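Local atomic coordinates of arylalkylamine N-Acetyltransferase like 5b (Aedes aegypti, PDB entry 4FD4), a protein that probably transfers acyl groups from acyl-CoA to arylalkylamines such as serotonin and dopamine, as a GNAT-fold N-acyltransferase. Residues Gly122-His130 against Ser155-Asp166; Gly144-Met152 against Lys174-Glu182. All coordinates share one frame; numbering follows the deposited sequence.

In the fold
Both interactions use helix 143-158, at different turns. Interaction 1 is a buried contact. It joins the parallel strands 126-134 and 162-167 and takes in the last turn of that helix, so it spans a beta-alpha-beta unit. Interaction 2 is only partly buried and sets the earlier turns of the helix against the end of helix 170-178 and the loop that follows it. Backbone hydrogen bonds, ring contacts and a histidine bonded to a serine and, weakly, to an aspartate make up interaction 1. Interaction 2 is mostly leucine and methionine packing, with one polar pair at its exposed side. The two meet where Y127 OH bonds Q151 OE1 and where M152 and M181 pack on I163.

Interaction 1: Gly122-His130 against Ser155-Asp166; sequences GLEKAYHVH and SKKLGFKAISGD
Y127 lays one face of its ring over S155 CB, 3.5 Å from the Y127 ring centroid. The same ring turns an edge to the face of F160, with planes 58° apart. I163 CG1 lies at the Y127 edge, near the ring plane. The Y127 hydroxyl is held by Q151 of helix 143-158.

On the other sheet face, both H128 ring nitrogens are engaged. H128 ND1 and S164 OG are 3.0 Å apart in a nearly straight hydrogen bond (173°). H128 NE2 gives a weak, bent bond to D166 OD2. With CG anti to the backbone N (chi1 -171°), the imidazole is carried toward the neighbouring strand, and the straight bond to S164, helped by the weak one to D166, probably limits its rotation. T212 takes the other carboxylate oxygen of D166.

Parallel pairing joins the backbones: Y127 N to A162 O (2.8 Å), S164 N to Y127 O (2.7 Å) and V129 N to S164 O. A Schellman motif at G159 ends helix 143-158.

This is the right-handed beta-alpha-beta crossover of the GNAT fold. Strands 71-81 and 209-216 flank strands 126-134 and 162-167, respectively. V117 of helix 117-121 packs on A126 and S164, away from Y127.

Interaction 2: Gly144-Met152 against Lys174-Glu182; sequences GQRLLQFQM and KLAEKLGME
The polar bridge between Q145 and K178 has an unusual approach. K178 NZ donates to Q145 OE1 at 3.1 Å, but it comes from above the carbonyl plane. The C=O...N angle is only 99°. Q145 NE2 is also close to the ammonium group, yet both are donors and no bond forms. The Q145 chain runs straight from CA to CD, with CG anti to the backbone N (chi1 179°). This carries the amide out to the lysine, whose chain runs across that of the glutamine.

Beneath this bridge the contact is apolar. L179 does most of the work. L179 CD2 reaches L148 CD1 at 3.7 Å and also touches M152 SD and Q149 OE1. The Q149 amide has its polar partner elsewhere, with NE2 hydrogen-bonded to D153. The CD1 branch of L179 meets Q145 CG. L148 and L179 lie side by side, pointing opposite ways. L175 fits beside the start of 144-152, with CD1 against the backbone of G144 and L175 CD2 at 3.9 Å from Q145 CB.

M152 closes the other end. Its straight side chain brings the methyl across to the loop after helix 170-178. M152 CE lies 3.5 Å from L179 CB, a tight fit, and 3.6 Å from M181 CG.

The axes of 144-152 and 174-178 cross at -52° and come within 10.3 Å. A Schellman motif ends helix 170-178, with G180 at positive phi and M181 N bonded to A176 O. The turn places M181 back toward the helix interface.

Both helices pack on the central sheet. M152 and M181 rest on I163 of strand 162-167 and K215 of strand 209-216. L147 and F150 lead from helix 143-158 to strands 7-11 and 61-66.

Interaction 1: Gly122-His130 against Ser155-Asp166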
ATOM      1  N   GLY A 122      17.314  -3.493  12.509  1.00 30.40           N
ATOM      2  CA  GLY A 122      18.690  -3.111  12.228  1.00 34.52           C
ATOM      3  C   GLY A 122      18.981  -2.962  10.746  1.00 35.78           C
ATOM      4  O   GLY A 122      19.973  -3.495  10.248  1.00 32.89           O
ATOM      5  N   LEU A 123      18.117  -2.233  10.040  1.00 31.95           N
ATOM      6  CA  LEU A 123      18.223  -2.093   8.591  1.00 32.42           C
ATOM      7  C   LEU A 123      18.471  -0.644   8.186  1.00 32.79           C
ATOM      8  O   LEU A 123      18.011   0.280   8.858  1.00 34.60           O
ATOM      9  CB  LEU A 123      16.922  -2.563   7.937  1.00 29.25           C
ATOM     10  CG  LEU A 123      16.323  -3.802   8.591  1.00 34.39           C
ATOM     11  CD1 LEU A 123      14.872  -4.040   8.161  1.00 29.12           C
ATOM     12  CD2 LEU A 123      17.194  -5.021   8.300  1.00 35.11           C
ATOM     13  N   GLU A 124      19.173  -0.452   7.073  1.00 32.86           N
ATOM     14  CA  GLU A 124      19.338   0.868   6.470  1.00 38.10           C
ATOM     15  C   GLU A 124      18.099   1.264   5.661  1.00 29.30           C
ATOM     16  O   GLU A 124      17.827   2.451   5.451  1.00 30.03           O
ATOM     17  CB  GLU A 124      20.561   0.883   5.554  1.00 43.58           C
ATOM     18  CG  GLU A 124      21.893   0.737   6.273  1.00 54.37           C
ATOM     19  CD  GLU A 124      23.078   0.723   5.318  1.00 59.66           C
ATOM     20  OE1 GLU A 124      23.833   1.722   5.285  1.00 60.55           O
ATOM     21  OE2 GLU A 124      23.249  -0.290   4.601  1.00 63.97           O
ATOM     22  N   LYS A 125      17.370   0.253   5.193  1.00 31.42           N
ATOM     23  CA  LYS A 125      16.150   0.457   4.413  1.00 29.34           C
ATOM     24  C   LYS A 125      15.334  -0.835   4.371  1.00 30.71           C
ATOM     25  O   LYS A 125      15.836  -1.922   4.676  1.00 28.04           O
ATOM     26  CB  LYS A 125      16.476   0.941   2.990  1.00 31.88           C
ATOM     27  CG  LYS A 125      17.266  -0.051   2.149  1.00 35.80           C
ATOM     28  CD  LYS A 125      17.384   0.407   0.685  1.00 39.66           C
ATOM     29  CE  LYS A 125      17.647   1.919   0.591  1.00 48.10           C
ATOM     30  NZ  LYS A 125      18.553   2.296  -0.542  1.00 50.64           N
ATOM     31  N   ALA A 126      14.064  -0.712   4.014  1.00 23.69           N
ATOM     32  CA  ALA A 126      13.184  -1.869   3.919  1.00 24.16           C
ATOM     33  C   ALA A 126      12.323  -1.684   2.681  1.00 25.53           C
ATOM     34  O   ALA A 126      12.244  -0.578   2.150  1.00 22.54           O
ATOM     35  CB  ALA A 126      12.320  -1.970   5.162  1.00 25.44           C
ATOM     36  N   TYR A 127      11.677  -2.752   2.228  1.00 27.99           N
ATOM     37  CA  TYR A 127      10.797  -2.673   1.062  1.00 23.75           C
ATOM     38  C   TYR A 127       9.360  -2.690   1.549  1.00 26.97           C
ATOM     39  O   TYR A 127       8.924  -3.648   2.194  1.00 32.93           O
ATOM     40  CB  TYR A 127      11.056  -3.873   0.155  1.00 26.95           C
ATOM     41  CG  TYR A 127      10.465  -3.839  -1.247  1.00 23.82           C
ATOM     42  CD1 TYR A 127       9.371  -4.631  -1.575  1.00 24.62           C
ATOM     43  CD2 TYR A 127      11.049  -3.087  -2.254  1.00 25.29           C
ATOM     44  CE1 TYR A 127       8.847  -4.643  -2.870  1.00 19.05           C
ATOM     45  CE2 TYR A 127      10.535  -3.087  -3.555  1.00 25.46           C
ATOM     46  CZ  TYR A 127       9.439  -3.862  -3.855  1.00 22.85           C
ATOM     47  OH  TYR A 127       8.941  -3.859  -5.147  1.00 24.22           O
ATOM     48  N   HIS A 128       8.610  -1.647   1.214  1.00 21.89           N
ATOM     49  CA  HIS A 128       7.282  -1.470   1.782  1.00 24.29           C
ATOM     50  C   HIS A 128       6.187  -1.570   0.728  1.00 24.17           C
ATOM     51  O   HIS A 128       6.150  -0.776  -0.209  1.00 21.41           O
ATOM     52  CB  HIS A 128       7.203  -0.121   2.486  1.00 23.77           C
ATOM     53  CG  HIS A 128       5.956   0.064   3.284  1.00 27.45           C
ATOM     54  ND1 HIS A 128       5.740  -0.579   4.482  1.00 24.83           N
ATOM     55  CD2 HIS A 128       4.858   0.828   3.063  1.00 27.59           C
ATOM     56  CE1 HIS A 128       4.565  -0.227   4.964  1.00 29.00           C
ATOM     57  NE2 HIS A 128       4.006   0.627   4.118  1.00 33.53           N
ATOM     58  N   VAL A 129       5.318  -2.564   0.869  1.00 22.45           N
ATOM     59  CA  VAL A 129       4.163  -2.677   0.002  1.00 23.84           C
ATOM     60  C   VAL A 129       3.133  -1.630   0.412  1.00 23.18           C
ATOM     61  O   VAL A 129       2.577  -1.690   1.516  1.00 24.68           O
ATOM     62  CB  VAL A 129       3.518  -4.091   0.054  1.00 25.65           C
ATOM     63  CG1 VAL A 129       2.335  -4.157  -0.904  1.00 20.34           C
ATOM     64  CG2 VAL A 129       4.534  -5.156  -0.315  1.00 22.48           C
ATOM     65  N   HIS A 130       2.894  -0.673  -0.480  1.00 22.47           N
ATOM     66  CA  HIS A 130       1.896   0.379  -0.262  1.00 26.48           C
ATOM     67  C   HIS A 130       0.509  -0.092  -0.701  1.00 29.92           C
ATOM     68  O   HIS A 130      -0.495   0.229  -0.063  1.00 26.62           O
ATOM     69  CB  HIS A 130       2.226   1.633  -1.079  1.00 27.46           C
ATOM     70  CG  HIS A 130       3.524   2.296  -0.703  1.00 29.94           C
ATOM     71  ND1 HIS A 130       3.706   2.944   0.492  1.00 32.64           N
ATOM     72  CD2 HIS A 130       4.679   2.436  -1.401  1.00 29.43           C
ATOM     73  CE1 HIS A 130       4.934   3.453   0.533  1.00 27.05           C
ATOM     74  NE2 HIS A 130       5.542   3.152  -0.596  1.00 29.49           N
ATOM     75  N   SER A 155      11.918  -7.944  -4.242  1.00 26.19           N
ATOM     76  CA  SER A 155      12.657  -7.133  -3.282  1.00 24.76           C
ATOM     77  C   SER A 155      13.904  -7.902  -2.860  1.00 24.78           C
ATOM     78  O   SER A 155      14.984  -7.324  -2.749  1.00 27.00           O
ATOM     79  CB  SER A 155      11.790  -6.756  -2.079  1.00 24.41           C
ATOM     80  OG  SER A 155      11.239  -7.901  -1.454  1.00 28.32           O
ATOM     81  N   LYS A 156      13.760  -9.209  -2.668  1.00 23.97           N
ATOM     82  CA  LYS A 156      14.926 -10.045  -2.334  1.00 28.97           C
ATOM     83  C   LYS A 156      16.015  -9.877  -3.394  1.00 34.97           C
ATOM     84  O   LYS A 156      17.150  -9.487  -3.082  1.00 33.68           O
ATOM     85  CB  LYS A 156      14.517 -11.512  -2.206  1.00 35.68           C
ATOM     86  CG  LYS A 156      15.643 -12.451  -1.755  1.00 41.52           C
ATOM     87  CD  LYS A 156      15.061 -13.666  -1.050  1.00 42.43           C
ATOM     88  CE  LYS A 156      16.146 -14.660  -0.645  1.00 52.23           C
ATOM     89  NZ  LYS A 156      16.630 -15.458  -1.804  1.00 61.14           N
ATOM     90  N   LYS A 157      15.666 -10.130  -4.653  1.00 31.47           N
ATOM     91  CA  LYS A 157      16.659 -10.009  -5.726  1.00 32.52           C
ATOM     92  C   LYS A 157      17.284  -8.622  -5.784  1.00 36.74           C
ATOM     93  O   LYS A 157      18.443  -8.485  -6.174  1.00 36.95           O
ATOM     94  CB  LYS A 157      16.056 -10.343  -7.098  1.00 31.09           C
ATOM     95  CG  LYS A 157      15.608 -11.775  -7.258  1.00 37.00           C
ATOM     96  CD  LYS A 157      15.293 -12.093  -8.722  1.00 39.81           C
ATOM     97  CE  LYS A 157      16.506 -11.845  -9.605  1.00 38.93           C
ATOM     98  NZ  LYS A 157      16.299 -12.288 -11.015  1.00 41.07           N
ATOM     99  N   LEU A 158      16.517  -7.595  -5.419  1.00 30.33           N
ATOM    100  CA  LEU A 158      17.000  -6.219  -5.505  1.00 31.12           C
ATOM    101  C   LEU A 158      17.968  -5.865  -4.364  1.00 34.55           C
ATOM    102  O   LEU A 158      18.579  -4.792  -4.362  1.00 38.53           O
ATOM    103  CB  LEU A 158      15.827  -5.240  -5.512  1.00 32.05           C
ATOM    104  CG  LEU A 158      14.970  -5.171  -6.781  1.00 33.29           C
ATOM    105  CD1 LEU A 158      13.833  -4.164  -6.605  1.00 30.38           C
ATOM    106  CD2 LEU A 158      15.839  -4.795  -7.984  1.00 34.94           C
ATOM    107  N   GLY A 159      18.094  -6.766  -3.397  1.00 33.92           N
ATOM    108  CA  GLY A 159      19.044  -6.589  -2.314  1.00 39.29           C
ATOM    109  C   GLY A 159      18.429  -6.141  -0.999  1.00 39.83           C
ATOM    110  O   GLY A 159      19.159  -5.885  -0.035  1.00 37.52           O
ATOM    111  N   PHE A 160      17.103  -6.033  -0.939  1.00 32.15           N
ATOM    112  CA  PHE A 160      16.454  -5.650   0.319  1.00 31.84           C
ATOM    113  C   PHE A 160      16.580  -6.750   1.360  1.00 37.18           C
ATOM    114  O   PHE A 160      16.561  -7.935   1.024  1.00 38.34           O
ATOM    115  CB  PHE A 160      14.992  -5.242   0.101  1.00 27.73           C
ATOM    116  CG  PHE A 160      14.847  -3.917  -0.588  1.00 24.56           C
ATOM    117  CD1 PHE A 160      14.753  -2.746   0.144  1.00 26.32           C
ATOM    118  CD2 PHE A 160      14.852  -3.838  -1.976  1.00 29.43           C
ATOM    119  CE1 PHE A 160      14.636  -1.522  -0.494  1.00 26.60           C
ATOM    120  CE2 PHE A 160      14.733  -2.621  -2.621  1.00 28.42           C
ATOM    121  CZ  PHE A 160      14.629  -1.460  -1.881  1.00 30.69           C
ATOM    122  N   LYS A 161      16.730  -6.354   2.621  1.00 34.24           N
ATOM    123  CA  LYS A 161      16.898  -7.324   3.694  1.00 37.64           C
ATOM    124  C   LYS A 161      15.594  -7.552   4.439  1.00 36.04           C
ATOM    125  O   LYS A 161      15.509  -8.448   5.266  1.00 38.39           O
ATOM    126  CB  LYS A 161      18.013  -6.901   4.661  1.00 35.99           C
ATOM    127  CG  LYS A 161      19.402  -6.880   4.025  1.00 39.85           C
ATOM    128  CD  LYS A 161      19.608  -8.063   3.085  1.00 44.31           C
ATOM    129  CE  LYS A 161      20.644  -9.055   3.616  1.00 52.01           C
ATOM    130  NZ  LYS A 161      22.046  -8.526   3.551  1.00 55.88           N
ATOM    131  N   ALA A 162      14.581  -6.739   4.139  1.00 31.67           N
ATOM    132  CA  ALA A 162      13.275  -6.867   4.788  1.00 33.78           C
ATOM    133  C   ALA A 162      12.141  -6.281   3.940  1.00 33.63           C
ATOM    134  O   ALA A 162      12.353  -5.325   3.187  1.00 30.63           O
ATOM    135  CB  ALA A 162      13.298  -6.209   6.176  1.00 34.96           C
ATOM    136  N   ILE A 163      10.947  -6.854   4.077  1.00 29.92           N
ATOM    137  CA  ILE A 163       9.752  -6.335   3.410  1.00 30.79           C
ATOM    138  C   ILE A 163       8.635  -6.110   4.425  1.00 34.21           C
ATOM    139  O   ILE A 163       8.507  -6.873   5.380  1.00 34.66           O
ATOM    140  CB  ILE A 163       9.244  -7.302   2.323  1.00 29.38           C
ATOM    141  CG1 ILE A 163       8.085  -6.676   1.540  1.00 26.44           C
ATOM    142  CG2 ILE A 163       8.799  -8.610   2.946  1.00 29.45           C
ATOM    143  CD1 ILE A 163       7.562  -7.574   0.401  1.00 28.15           C
ATOM    144  N   SER A 164       7.829  -5.066   4.220  1.00 30.35           N
ATOM    145  CA  SER A 164       6.730  -4.750   5.120  1.00 27.30           C
ATOM    146  C   SER A 164       5.520  -4.237   4.368  1.00 31.75           C
ATOM    147  O   SER A 164       5.568  -4.030   3.154  1.00 31.35           O
ATOM    148  CB  SER A 164       7.152  -3.716   6.174  1.00 34.47           C
ATOM    149  OG  SER A 164       7.737  -2.572   5.578  1.00 32.41           O
ATOM    150  N   GLY A 165       4.429  -4.035   5.094  1.00 30.34           N
ATOM    151  CA  GLY A 165       3.231  -3.475   4.497  1.00 32.26           C
ATOM    152  C   GLY A 165       2.212  -3.017   5.517  1.00 35.62           C
ATOM    153  O   GLY A 165       2.207  -3.481   6.664  1.00 35.80           O
ATOM    154  N   ASP A 166       1.360  -2.086   5.099  1.00 30.49           N
ATOM    155  CA  ASP A 166       0.221  -1.671   5.893  1.00 33.70           C
ATOM    156  C   ASP A 166      -1.011  -2.358   5.310  1.00 39.49           C
ATOM    157  O   ASP A 166      -1.479  -2.003   4.229  1.00 35.38           O
ATOM    158  CB  ASP A 166       0.057  -0.146   5.852  1.00 33.66           C
ATOM    159  CG  ASP A 166       1.271   0.586   6.398  1.00 35.68           C
ATOM    160  OD1 ASP A 166       1.855   0.117   7.400  1.00 33.92           O
ATOM    161  OD2 ASP A 166       1.653   1.623   5.813  1.00 33.59           O
TER
HETATM  162  O   HOH W   1      17.328  -3.986   3.260  1.00 37.86           O
HETATM  163  O   HOH W   2       1.253   2.507   2.919  1.00 34.26           O

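Interaction 2: Gly144-Met152 against Lys174-Glu182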
ATOM      1  N   GLY A 144      -3.762 -12.778  -4.972  1.00 25.24           N
ATOM      2  CA  GLY A 144      -3.209 -11.975  -3.897  1.00 27.27           C
ATOM      3  C   GLY A 144      -1.892 -12.558  -3.444  1.00 31.41           C
ATOM      4  O   GLY A 144      -0.884 -11.840  -3.296  1.00 25.00           O
ATOM      5  N   GLN A 145      -1.883 -13.872  -3.233  1.00 30.54           N
ATOM      6  CA  GLN A 145      -0.673 -14.520  -2.739  1.00 27.47           C
ATOM      7  C   GLN A 145       0.435 -14.435  -3.780  1.00 26.98           C
ATOM      8  O   GLN A 145       1.595 -14.238  -3.429  1.00 30.95           O
ATOM      9  CB  GLN A 145      -0.930 -15.977  -2.328  1.00 27.97           C
ATOM     10  CG  GLN A 145       0.328 -16.703  -1.833  1.00 31.10           C
ATOM     11  CD  GLN A 145       0.081 -18.166  -1.463  1.00 42.41           C
ATOM     12  OE1 GLN A 145      -1.060 -18.637  -1.458  1.00 35.28           O
ATOM     13  NE2 GLN A 145       1.160 -18.887  -1.146  1.00 35.31           N
ATOM     14  N   ARG A 146       0.086 -14.567  -5.059  1.00 24.93           N
ATOM     15  CA  ARG A 146       1.100 -14.482  -6.120  1.00 30.49           C
ATOM     16  C   ARG A 146       1.675 -13.078  -6.281  1.00 26.47           C
ATOM     17  O   ARG A 146       2.875 -12.922  -6.540  1.00 24.40           O
ATOM     18  CB  ARG A 146       0.557 -15.010  -7.446  1.00 29.13           C
ATOM     19  CG  ARG A 146       0.427 -16.531  -7.481  1.00 28.82           C
ATOM     20  CD  ARG A 146      -0.420 -16.964  -8.656  1.00 32.16           C
ATOM     21  NE  ARG A 146       0.246 -16.764  -9.935  1.00 31.21           N
ATOM     22  CZ  ARG A 146      -0.357 -16.894 -11.115  1.00 40.98           C
ATOM     23  NH1 ARG A 146      -1.643 -17.230 -11.169  1.00 43.59           N
ATOM     24  NH2 ARG A 146       0.323 -16.690 -12.233  1.00 36.44           N
ATOM     25  N   LEU A 147       0.833 -12.059  -6.113  1.00 26.09           N
ATOM     26  CA  LEU A 147       1.314 -10.665  -6.127  1.00 22.97           C
ATOM     27  C   LEU A 147       2.269 -10.394  -4.975  1.00 26.85           C
ATOM     28  O   LEU A 147       3.366  -9.858  -5.180  1.00 25.74           O
ATOM     29  CB  LEU A 147       0.151  -9.678  -6.060  1.00 25.93           C
ATOM     30  CG  LEU A 147      -0.577  -9.400  -7.365  1.00 23.32           C
ATOM     31  CD1 LEU A 147      -1.838  -8.570  -7.101  1.00 27.09           C
ATOM     32  CD2 LEU A 147       0.368  -8.681  -8.338  1.00 21.77           C
ATOM     33  N   LEU A 148       1.857 -10.754  -3.760  1.00 23.80           N
ATOM     34  CA  LEU A 148       2.697 -10.510  -2.589  1.00 26.44           C
ATOM     35  C   LEU A 148       3.983 -11.313  -2.682  1.00 23.40           C
ATOM     36  O   LEU A 148       5.059 -10.826  -2.349  1.00 23.50           O
ATOM     37  CB  LEU A 148       1.948 -10.881  -1.301  1.00 26.62           C
ATOM     38  CG  LEU A 148       2.154 -10.099   0.004  1.00 33.47           C
ATOM     39  CD1 LEU A 148       2.145 -11.038   1.211  1.00 32.47           C
ATOM     40  CD2 LEU A 148       3.389  -9.203   0.019  1.00 23.56           C
ATOM     41  N   GLN A 149       3.879 -12.559  -3.118  1.00 25.69           N
ATOM     42  CA  GLN A 149       5.075 -13.388  -3.245  1.00 26.25           C
ATOM     43  C   GLN A 149       5.998 -12.801  -4.295  1.00 24.68           C
ATOM     44  O   GLN A 149       7.215 -12.850  -4.153  1.00 26.42           O
ATOM     45  CB  GLN A 149       4.737 -14.822  -3.641  1.00 24.76           C
ATOM     46  CG  GLN A 149       5.993 -15.690  -3.738  1.00 25.33           C
ATOM     47  CD  GLN A 149       6.579 -15.941  -2.365  1.00 29.24           C
ATOM     48  OE1 GLN A 149       5.896 -16.462  -1.489  1.00 30.51           O
ATOM     49  NE2 GLN A 149       7.826 -15.528  -2.154  1.00 32.07           N
ATOM     50  N   PHE A 150       5.418 -12.276  -5.366  1.00 24.11           N
ATOM     51  CA  PHE A 150       6.225 -11.683  -6.421  1.00 24.11           C
ATOM     52  C   PHE A 150       6.980 -10.495  -5.816  1.00 21.55           C
ATOM     53  O   PHE A 150       8.181 -10.340  -6.047  1.00 21.47           O
ATOM     54  CB  PHE A 150       5.358 -11.299  -7.636  1.00 19.97           C
ATOM     55  CG  PHE A 150       6.149 -10.848  -8.854  1.00 22.82           C
ATOM     56  CD1 PHE A 150       6.116 -11.582 -10.039  1.00 22.60           C
ATOM     57  CD2 PHE A 150       6.916  -9.679  -8.817  1.00 21.19           C
ATOM     58  CE1 PHE A 150       6.845 -11.173 -11.174  1.00 24.18           C
ATOM     59  CE2 PHE A 150       7.643  -9.257  -9.949  1.00 20.55           C
ATOM     60  CZ  PHE A 150       7.603 -10.000 -11.122  1.00 21.12           C
ATOM     61  N   GLN A 151       6.296  -9.680  -5.012  1.00 20.80           N
ATOM     62  CA  GLN A 151       6.962  -8.522  -4.393  1.00 20.12           C
ATOM     63  C   GLN A 151       8.080  -8.970  -3.437  1.00 20.37           C
ATOM     64  O   GLN A 151       9.149  -8.357  -3.376  1.00 21.88           O
ATOM     65  CB  GLN A 151       5.946  -7.614  -3.685  1.00 19.86           C
ATOM     66  CG  GLN A 151       5.056  -6.780  -4.630  1.00 21.95           C
ATOM     67  CD  GLN A 151       5.776  -5.574  -5.239  1.00 20.51           C
ATOM     68  OE1 GLN A 151       7.003  -5.564  -5.359  1.00 22.18           O
ATOM     69  NE2 GLN A 151       5.005  -4.548  -5.622  1.00 19.52           N
ATOM     70  N   MET A 152       7.836 -10.040  -2.688  1.00 20.54           N
ATOM     71  CA  MET A 152       8.885 -10.594  -1.824  1.00 27.09           C
ATOM     72  C   MET A 152      10.112 -11.050  -2.623  1.00 24.22           C
ATOM     73  O   MET A 152      11.242 -10.710  -2.291  1.00 27.39           O
ATOM     74  CB  MET A 152       8.348 -11.765  -1.002  1.00 26.50           C
ATOM     75  CG  MET A 152       7.443 -11.373   0.153  1.00 30.47           C
ATOM     76  SD  MET A 152       6.593 -12.815   0.861  1.00 33.96           S
ATOM     77  CE  MET A 152       5.963 -12.103   2.386  1.00 40.87           C
ATOM     78  N   LYS A 174      -4.108 -11.804   6.480  1.00 44.14           N
ATOM     79  CA  LYS A 174      -3.989 -13.266   6.469  1.00 48.18           C
ATOM     80  C   LYS A 174      -2.874 -13.775   5.543  1.00 44.51           C
ATOM     81  O   LYS A 174      -2.150 -14.718   5.886  1.00 45.40           O
ATOM     82  CB  LYS A 174      -5.328 -13.911   6.105  1.00 48.15           C
ATOM     83  CG  LYS A 174      -6.095 -14.399   7.321  1.00 52.47           C
ATOM     84  CD  LYS A 174      -7.500 -13.813   7.374  1.00 53.29           C
ATOM     85  CE  LYS A 174      -8.140 -14.067   8.736  1.00 58.87           C
ATOM     86  NZ  LYS A 174      -7.456 -13.298   9.817  1.00 64.06           N
ATOM     87  N   LEU A 175      -2.749 -13.150   4.376  1.00 47.88           N
ATOM     88  CA  LEU A 175      -1.693 -13.468   3.425  1.00 43.02           C
ATOM     89  C   LEU A 175      -0.353 -13.163   4.053  1.00 44.26           C
ATOM     90  O   LEU A 175       0.530 -14.021   4.093  1.00 39.74           O
ATOM     91  CB  LEU A 175      -1.851 -12.628   2.167  1.00 44.04           C
ATOM     92  CG  LEU A 175      -3.049 -12.921   1.274  1.00 51.20           C
ATOM     93  CD1 LEU A 175      -3.209 -11.827   0.233  1.00 40.78           C
ATOM     94  CD2 LEU A 175      -2.876 -14.273   0.600  1.00 42.38           C
ATOM     95  N   ALA A 176      -0.215 -11.931   4.544  1.00 40.39           N
ATOM     96  CA  ALA A 176       1.035 -11.487   5.152  1.00 41.40           C
ATOM     97  C   ALA A 176       1.509 -12.514   6.172  1.00 42.64           C
ATOM     98  O   ALA A 176       2.660 -12.971   6.138  1.00 42.03           O
ATOM     99  CB  ALA A 176       0.852 -10.134   5.807  1.00 36.35           C
ATOM    100  N   GLU A 177       0.613 -12.882   7.077  1.00 45.66           N
ATOM    101  CA  GLU A 177       0.935 -13.875   8.094  1.00 47.95           C
ATOM    102  C   GLU A 177       1.335 -15.196   7.448  1.00 45.69           C
ATOM    103  O   GLU A 177       2.365 -15.772   7.795  1.00 48.16           O
ATOM    104  CB  GLU A 177      -0.244 -14.054   9.061  1.00 52.57           C
ATOM    105  CG  GLU A 177      -0.136 -13.182  10.314  1.00 54.62           C
ATOM    106  CD  GLU A 177      -1.479 -12.661  10.810  1.00 55.91           C
ATOM    107  OE1 GLU A 177      -2.534 -13.175  10.372  1.00 53.64           O
ATOM    108  OE2 GLU A 177      -1.475 -11.725  11.639  1.00 61.33           O
ATOM    109  N   LYS A 178       0.527 -15.653   6.493  1.00 41.33           N
ATOM    110  CA  LYS A 178       0.801 -16.892   5.765  1.00 48.84           C
ATOM    111  C   LYS A 178       2.190 -16.903   5.131  1.00 46.63           C
ATOM    112  O   LYS A 178       2.903 -17.912   5.192  1.00 43.85           O
ATOM    113  CB  LYS A 178      -0.259 -17.132   4.682  1.00 46.77           C
ATOM    114  CG  LYS A 178       0.018 -18.356   3.810  1.00 52.46           C
ATOM    115  CD  LYS A 178      -1.107 -18.586   2.791  1.00 53.74           C
ATOM    116  CE  LYS A 178      -1.252 -20.073   2.449  1.00 59.68           C
ATOM    117  NZ  LYS A 178      -0.834 -20.409   1.054  1.00 50.39           N
ATOM    118  N   LEU A 179       2.572 -15.786   4.518  1.00 42.80           N
ATOM    119  CA  LEU A 179       3.850 -15.723   3.813  1.00 38.25           C
ATOM    120  C   LEU A 179       4.996 -15.317   4.739  1.00 44.78           C
ATOM    121  O   LEU A 179       6.045 -14.854   4.276  1.00 43.40           O
ATOM    122  CB  LEU A 179       3.778 -14.807   2.583  1.00 41.66           C
ATOM    123  CG  LEU A 179       3.006 -15.298   1.345  1.00 40.28           C
ATOM    124  CD1 LEU A 179       1.506 -15.320   1.589  1.00 45.00           C
ATOM    125  CD2 LEU A 179       3.317 -14.425   0.124  1.00 39.72           C
ATOM    126  N   GLY A 180       4.785 -15.493   6.044  1.00 42.05           N
ATOM    127  CA  GLY A 180       5.856 -15.384   7.018  1.00 46.00           C
ATOM    128  C   GLY A 180       6.096 -14.003   7.593  1.00 41.94           C
ATOM    129  O   GLY A 180       7.133 -13.757   8.216  1.00 44.83           O
ATOM    130  N   MET A 181       5.147 -13.097   7.388  1.00 41.68           N
ATOM    131  CA  MET A 181       5.251 -11.750   7.936  1.00 39.55           C
ATOM    132  C   MET A 181       4.636 -11.689   9.338  1.00 46.15           C
ATOM    133  O   MET A 181       3.546 -12.214   9.570  1.00 46.03           O
ATOM    134  CB  MET A 181       4.572 -10.742   7.003  1.00 40.09           C
ATOM    135  CG  MET A 181       5.103 -10.778   5.566  1.00 42.56           C
ATOM    136  SD  MET A 181       4.393  -9.500   4.509  1.00 37.77           S
ATOM    137  CE  MET A 181       5.297  -8.054   5.058  1.00 35.16           C
ATOM    138  N   GLU A 182       5.349 -11.063  10.273  1.00 43.07           N
ATOM    139  CA  GLU A 182       4.850 -10.871  11.628  1.00 40.02           C
ATOM    140  C   GLU A 182       4.238  -9.474  11.716  1.00 44.77           C
ATOM    141  O   GLU A 182       4.898  -8.491  11.367  1.00 37.30           O
ATOM    142  CB  GLU A 182       6.005 -11.013  12.638  1.00 48.68           C
ATOM    143  CG  GLU A 182       5.646 -10.748  14.112  1.00 48.68           C
ATOM    144  CD  GLU A 182       6.880 -10.594  15.008  1.00 53.03           C
ATOM    145  OE1 GLU A 182       8.012 -10.620  14.477  1.00 55.01           O
ATOM    146  OE2 GLU A 182       6.722 -10.443  16.244  1.00 56.97           O
TER